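PDB 3K6J: protein F01G10.3, confirmed by transcript evidence from Caenorhabditis elegans, which probably acts as an NAD-dependent 3-hydroxyacyl-CoA dehydrogenase, the dehydrogenase part of a multifunctional enzyme, and binds a zinc ion. Local coordinates for residues Trp37-Ala51 / Tyr203-Gln217. Numbering follows the deposited sequence.
Sequences WSLPNDRGDHTNSEA and YGSHTSSQAIATAFQ
Trp37 lies against Ile212 and Phe216, where the loop leading to strand 56-60 packs on helix 209-221 of the Rossmann-type NAD-binding domain. With Ile212 the contact is CH-pi: Ile212 CG2 sits 3.4 Å from the centroid of the Trp37 six-membered ring, almost on its normal. The backbone of Asp45 and His46 covers the opposite face. With chi1 at 61°, Trp37 CG lies between its backbone N and carbonyl carbon, and CD1 comes over the Phe216 ring, 3.7 Å from Phe216 CD2. Replacing Trp37 by an alanine is likely to open a gap between the loop and the helix and to leave Ile212 CG2 and the Phe216 ring without their aromatic partner.

Apolar contacts continue on both sides. Leu39 CD2 touches Tyr203 CG at 3.6 Å, and Pro40 CD lies over the Tyr203 ring. Further along, Ala51 CB meets Ala213 CB at 3.9 Å.

Polar contacts gather at Arg43. Its chain bends at chi3 (68°), and NH2 grips two backbone carbonyls of the turn before the helix. The bond to Gly204 O is 2.7 Å and fairly straight. Thr207 O accepts from the same NH2 at 2.8 Å, on a lone pair in its carbonyl plane, and also takes a hydrogen bond from a water held by Arg43 NE.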
loop_
_atom_site.group_PDB
_atom_site.type_symbol
_atom_site.label_atom_id
_atom_site.label_comp_id
_atom_site.label_asym_id
_atom_site.label_seq_id
_atom_site.Cartn_x
_atom_site.Cartn_y
_atom_site.Cartn_z
ATOM N N TRP A 37 5.476 -14.998 -12.205
ATOM C CA TRP A 37 6.239 -15.165 -10.955
ATOM C C TRP A 37 7.132 -16.391 -10.968
ATOM O O TRP A 37 6.841 -17.381 -11.639
ATOM C CB TRP A 37 5.283 -15.210 -9.741
ATOM C CG TRP A 37 4.307 -16.330 -9.787
ATOM C CD1 TRP A 37 3.042 -16.292 -10.269
ATOM C CD2 TRP A 37 4.532 -17.674 -9.323
ATOM N NE1 TRP A 37 2.453 -17.534 -10.149
ATOM C CE2 TRP A 37 3.357 -18.399 -9.575
ATOM C CE3 TRP A 37 5.624 -18.326 -8.726
ATOM C CZ2 TRP A 37 3.228 -19.754 -9.258
ATOM C CZ3 TRP A 37 5.499 -19.682 -8.414
ATOM C CH2 TRP A 37 4.304 -20.378 -8.682
ATOM N N SER A 38 8.213 -16.330 -10.210
ATOM C CA SER A 38 9.012 -17.503 -9.911
ATOM C C SER A 38 9.518 -17.504 -8.474
ATOM O O SER A 38 9.981 -16.475 -7.964
ATOM C CB SER A 38 10.219 -17.626 -10.864
ATOM O OG SER A 38 11.086 -18.663 -10.416
ATOM N N LEU A 39 9.477 -18.679 -7.846
ATOM C CA LEU A 39 10.093 -18.854 -6.531
ATOM C C LEU A 39 11.606 -18.995 -6.718
ATOM O O LEU A 39 12.064 -19.189 -7.838
ATOM C CB LEU A 39 9.508 -20.102 -5.842
ATOM C CG LEU A 39 8.099 -20.035 -5.270
ATOM C CD1 LEU A 39 7.625 -21.429 -4.905
ATOM C CD2 LEU A 39 8.137 -19.149 -4.031
ATOM N N PRO A 40 12.390 -18.881 -5.635
ATOM C CA PRO A 40 13.833 -18.841 -5.835
ATOM C C PRO A 40 14.395 -20.136 -6.408
ATOM O O PRO A 40 13.750 -21.204 -6.334
ATOM C CB PRO A 40 14.391 -18.660 -4.413
ATOM C CG PRO A 40 13.276 -18.182 -3.604
ATOM C CD PRO A 40 12.036 -18.753 -4.213
ATOM N N ASN A 41 15.593 -20.015 -6.974
ATOM C CA ASN A 41 16.335 -21.132 -7.519
ATOM C C ASN A 41 15.422 -22.067 -8.316
ATOM O O ASN A 41 14.831 -21.638 -9.315
ATOM C CB ASN A 41 17.147 -21.838 -6.411
ATOM C CG ASN A 41 18.234 -20.932 -5.807
ATOM O OD1 ASN A 41 18.262 -20.675 -4.586
ATOM N ND2 ASN A 41 19.120 -20.430 -6.657
ATOM N N ASP A 42 15.273 -23.314 -7.875
ATOM C CA ASP A 42 14.517 -24.283 -8.662
ATOM C C ASP A 42 13.185 -24.741 -8.035
ATOM O O ASP A 42 12.597 -25.768 -8.445
ATOM C CB ASP A 42 15.421 -25.489 -9.033
ATOM C CG ASP A 42 14.932 -26.225 -10.271
ATOM O OD1 ASP A 42 14.693 -25.582 -11.320
ATOM O OD2 ASP A 42 14.746 -27.443 -10.185
ATOM N N ARG A 43 12.679 -23.948 -7.085
ATOM C CA ARG A 43 11.439 -24.297 -6.380
ATOM C C ARG A 43 10.152 -24.338 -7.187
ATOM O O ARG A 43 9.170 -24.928 -6.725
ATOM C CB ARG A 43 11.243 -23.422 -5.132
ATOM C CG ARG A 43 12.239 -23.702 -4.054
ATOM C CD ARG A 43 12.304 -22.548 -3.085
ATOM N NE ARG A 43 11.042 -22.442 -2.321
ATOM C CZ ARG A 43 10.805 -21.506 -1.419
ATOM N NH1 ARG A 43 11.723 -20.581 -1.157
ATOM N NH2 ARG A 43 9.642 -21.497 -0.779
ATOM N N GLY A 44 10.123 -23.724 -8.363
ATOM C CA GLY A 44 8.859 -23.667 -9.142
ATOM C C GLY A 44 8.478 -22.269 -9.624
ATOM O O GLY A 44 8.911 -21.270 -9.055
ATOM N N ASP A 45 7.658 -22.201 -10.673
ATOM C CA ASP A 45 7.181 -20.933 -11.213
ATOM C C ASP A 45 5.800 -21.038 -11.861
ATOM O O ASP A 45 5.181 -22.096 -11.839
ATOM C CB ASP A 45 8.223 -20.289 -12.147
ATOM C CG ASP A 45 8.317 -20.969 -13.515
ATOM O OD1 ASP A 45 7.282 -21.449 -14.062
ATOM O OD2 ASP A 45 9.452 -20.957 -14.049
ATOM N N HIS A 46 5.320 -19.933 -12.429
ATOM C CA HIS A 46 3.978 -19.857 -12.977
ATOM C C HIS A 46 3.737 -20.790 -14.184
ATOM O O HIS A 46 2.591 -21.131 -14.498
ATOM C CB HIS A 46 3.667 -18.407 -13.365
ATOM C CG HIS A 46 4.355 -17.958 -14.622
ATOM N ND1 HIS A 46 5.695 -17.630 -14.662
ATOM C CD2 HIS A 46 3.885 -17.777 -15.878
ATOM C CE1 HIS A 46 6.025 -17.270 -15.892
ATOM N NE2 HIS A 46 4.943 -17.345 -16.650
ATOM N N THR A 47 4.815 -21.208 -14.852
ATOM C CA THR A 47 4.710 -22.171 -15.973
ATOM C C THR A 47 4.474 -23.611 -15.497
ATOM O O THR A 47 3.831 -24.413 -16.193
ATOM C CB THR A 47 5.947 -22.098 -16.960
ATOM O OG1 THR A 47 7.138 -22.626 -16.348
ATOM C CG2 THR A 47 6.224 -20.632 -17.381
ATOM N N ASN A 48 4.955 -23.941 -14.309
ATOM C CA ASN A 48 4.949 -25.358 -13.900
ATOM C C ASN A 48 4.229 -25.636 -12.577
ATOM O O ASN A 48 4.535 -26.619 -11.907
ATOM C CB ASN A 48 6.383 -25.886 -13.864
ATOM C CG ASN A 48 7.263 -25.067 -12.979
ATOM O OD1 ASN A 48 6.843 -24.649 -11.908
ATOM N ND2 ASN A 48 8.496 -24.826 -13.404
ATOM N N SER A 49 3.251 -24.791 -12.234
ATOM C CA SER A 49 2.610 -24.807 -10.914
ATOM C C SER A 49 1.108 -24.883 -11.024
ATOM O O SER A 49 0.492 -24.071 -11.712
ATOM C CB SER A 49 2.978 -23.554 -10.119
ATOM O OG SER A 49 4.328 -23.585 -9.764
ATOM N N GLU A 50 0.519 -25.838 -10.311
ATOM C CA GLU A 50 -0.922 -26.011 -10.303
ATOM C C GLU A 50 -1.619 -25.136 -9.238
ATOM O O GLU A 50 -1.245 -25.142 -8.049
ATOM C CB GLU A 50 -1.274 -27.500 -10.096
ATOM C CG GLU A 50 -2.790 -27.798 -9.953
ATOM C CD GLU A 50 -3.097 -29.176 -9.359
ATOM O OE1 GLU A 50 -2.155 -29.897 -8.925
ATOM O OE2 GLU A 50 -4.298 -29.531 -9.326
ATOM N N ALA A 51 -2.634 -24.398 -9.678
ATOM C CA ALA A 51 -3.530 -23.672 -8.785
ATOM C C ALA A 51 -4.799 -24.473 -8.553
ATOM O O ALA A 51 -5.488 -24.844 -9.516
ATOM C CB ALA A 51 -3.879 -22.305 -9.371
ATOM N N TYR A 203 6.632 -15.428 0.214
ATOM C CA TYR A 203 6.961 -16.849 0.361
ATOM C C TYR A 203 7.866 -17.080 1.567
ATOM O O TYR A 203 8.685 -16.236 1.915
ATOM C CB TYR A 203 7.530 -17.450 -0.928
ATOM C CG TYR A 203 8.807 -16.826 -1.396
ATOM C CD1 TYR A 203 10.051 -17.209 -0.869
ATOM C CD2 TYR A 203 8.789 -15.886 -2.424
ATOM C CE1 TYR A 203 11.257 -16.602 -1.353
ATOM C CE2 TYR A 203 9.953 -15.299 -2.911
ATOM C CZ TYR A 203 11.162 -15.638 -2.391
ATOM O OH TYR A 203 12.267 -14.995 -2.891
ATOM N N GLY A 204 7.669 -18.214 2.229
ATOM C CA GLY A 204 8.609 -18.664 3.228
ATOM C C GLY A 204 9.646 -19.566 2.562
ATOM O O GLY A 204 9.617 -19.757 1.326
ATOM N N SER A 205 10.534 -20.152 3.372
ATOM C CA SER A 205 11.516 -21.114 2.864
ATOM C C SER A 205 10.897 -22.394 2.349
ATOM O O SER A 205 11.458 -23.041 1.442
ATOM C CB SER A 205 12.580 -21.425 3.908
ATOM O OG SER A 205 12.003 -21.733 5.148
ATOM N N HIS A 206 9.723 -22.748 2.856
ATOM C CA HIS A 206 9.104 -24.014 2.451
ATOM C C HIS A 206 7.814 -23.870 1.641
ATOM O O HIS A 206 7.322 -24.850 1.082
ATOM C CB HIS A 206 8.892 -24.970 3.642
ATOM C CG HIS A 206 8.685 -26.405 3.235
ATOM N ND1 HIS A 206 9.616 -27.117 2.511
ATOM C CD2 HIS A 206 7.659 -27.261 3.453
ATOM C CE1 HIS A 206 9.175 -28.347 2.305
ATOM N NE2 HIS A 206 7.982 -28.453 2.850
ATOM N N THR A 207 7.289 -22.645 1.537
ATOM C CA THR A 207 6.081 -22.379 0.742
ATOM C C THR A 207 6.190 -23.035 -0.625
ATOM O O THR A 207 7.191 -22.816 -1.335
ATOM C CB THR A 207 5.851 -20.877 0.509
ATOM O OG1 THR A 207 5.776 -20.189 1.762
ATOM C CG2 THR A 207 4.526 -20.663 -0.255
ATOM N N SER A 208 5.172 -23.821 -0.969
ATOM C CA SER A 208 5.120 -24.548 -2.238
ATOM C C SER A 208 4.602 -23.720 -3.429
ATOM O O SER A 208 3.829 -22.745 -3.252
ATOM C CB SER A 208 4.224 -25.774 -2.110
ATOM O OG SER A 208 2.860 -25.380 -2.073
ATOM N N SER A 209 4.984 -24.164 -4.637
ATOM C CA SER A 209 4.535 -23.539 -5.889
ATOM C C SER A 209 3.019 -23.545 -5.984
ATOM O O SER A 209 2.432 -22.573 -6.449
ATOM C CB SER A 209 5.179 -24.207 -7.119
ATOM O OG SER A 209 4.701 -25.529 -7.300
ATOM N N GLN A 210 2.387 -24.615 -5.499
ATOM C CA GLN A 210 0.935 -24.688 -5.468
ATOM C C GLN A 210 0.334 -23.621 -4.592
ATOM O O GLN A 210 -0.612 -22.949 -4.991
ATOM C CB GLN A 210 0.435 -26.024 -4.931
ATOM C CG GLN A 210 0.473 -27.134 -5.898
ATOM C CD GLN A 210 1.443 -28.164 -5.459
ATOM O OE1 GLN A 210 2.503 -27.840 -4.888
ATOM N NE2 GLN A 210 1.092 -29.432 -5.688
ATOM N N ALA A 211 0.849 -23.494 -3.378
ATOM C CA ALA A 211 0.375 -22.457 -2.477
ATOM C C ALA A 211 0.497 -21.108 -3.181
ATOM O O ALA A 211 -0.428 -20.341 -3.167
ATOM C CB ALA A 211 1.155 -22.478 -1.145
ATOM N N ILE A 212 1.631 -20.846 -3.816
ATOM C CA ILE A 212 1.841 -19.598 -4.540
ATOM C C ILE A 212 0.827 -19.399 -5.675
ATOM O O ILE A 212 0.165 -18.341 -5.747
ATOM C CB ILE A 212 3.280 -19.475 -5.065
ATOM C CG1 ILE A 212 4.282 -19.465 -3.902
ATOM C CG2 ILE A 212 3.442 -18.202 -5.908
ATOM C CD1 ILE A 212 4.012 -18.402 -2.820
ATOM N N ALA A 213 0.658 -20.418 -6.517
ATOM C CA ALA A 213 -0.286 -20.326 -7.657
ATOM C C ALA A 213 -1.715 -20.153 -7.179
ATOM O O ALA A 213 -2.473 -19.369 -7.742
ATOM C CB ALA A 213 -0.167 -21.566 -8.594
ATOM N N THR A 214 -2.082 -20.884 -6.134
ATOM C CA THR A 214 -3.444 -20.836 -5.611
ATOM C C THR A 214 -3.739 -19.442 -5.053
ATOM O O THR A 214 -4.811 -18.908 -5.273
ATOM C CB THR A 214 -3.662 -21.948 -4.546
ATOM O OG1 THR A 214 -3.306 -23.206 -5.121
ATOM C CG2 THR A 214 -5.119 -22.011 -4.039
ATOM N N ALA A 215 -2.768 -18.844 -4.348
ATOM C CA ALA A 215 -2.944 -17.486 -3.794
ATOM C C ALA A 215 -3.032 -16.448 -4.918
ATOM O O ALA A 215 -3.877 -15.535 -4.875
ATOM C CB ALA A 215 -1.799 -17.143 -2.823
ATOM N N PHE A 216 -2.143 -16.573 -5.908
ATOM C CA PHE A 216 -2.159 -15.702 -7.077
ATOM C C PHE A 216 -3.497 -15.648 -7.795
ATOM O O PHE A 216 -4.021 -14.558 -8.047
ATOM C CB PHE A 216 -1.043 -16.056 -8.067
ATOM C CG PHE A 216 0.113 -15.118 -8.004
ATOM C CD1 PHE A 216 1.026 -15.196 -6.968
ATOM C CD2 PHE A 216 0.271 -14.139 -8.979
ATOM C CE1 PHE A 216 2.053 -14.329 -6.894
ATOM C CE2 PHE A 216 1.300 -13.268 -8.922
ATOM C CZ PHE A 216 2.199 -13.345 -7.886
ATOM N N GLN A 217 -4.043 -16.817 -8.098
ATOM C CA GLN A 217 -5.278 -16.930 -8.864
ATOM C C GLN A 217 -6.414 -16.384 -8.031
ATOM O O GLN A 217 -7.301 -15.690 -8.545
ATOM C CB GLN A 217 -5.537 -18.395 -9.264
ATOM C CG GLN A 217 -6.752 -18.625 -10.171
ATOM C CD GLN A 217 -6.837 -20.066 -10.715
ATOM O OE1 GLN A 217 -6.119 -20.434 -11.658
ATOM N NE2 GLN A 217 -7.726 -20.875 -10.130
HETATM O O HOH W 1 7.691 -26.146 -4.613
HETATM O O HOH W 2 12.876 -18.931 0.634
HETATM O O HOH W 3 9.076 -24.383 -2.295
HETATM O O HOH W 4 5.992 -26.339 -9.619
#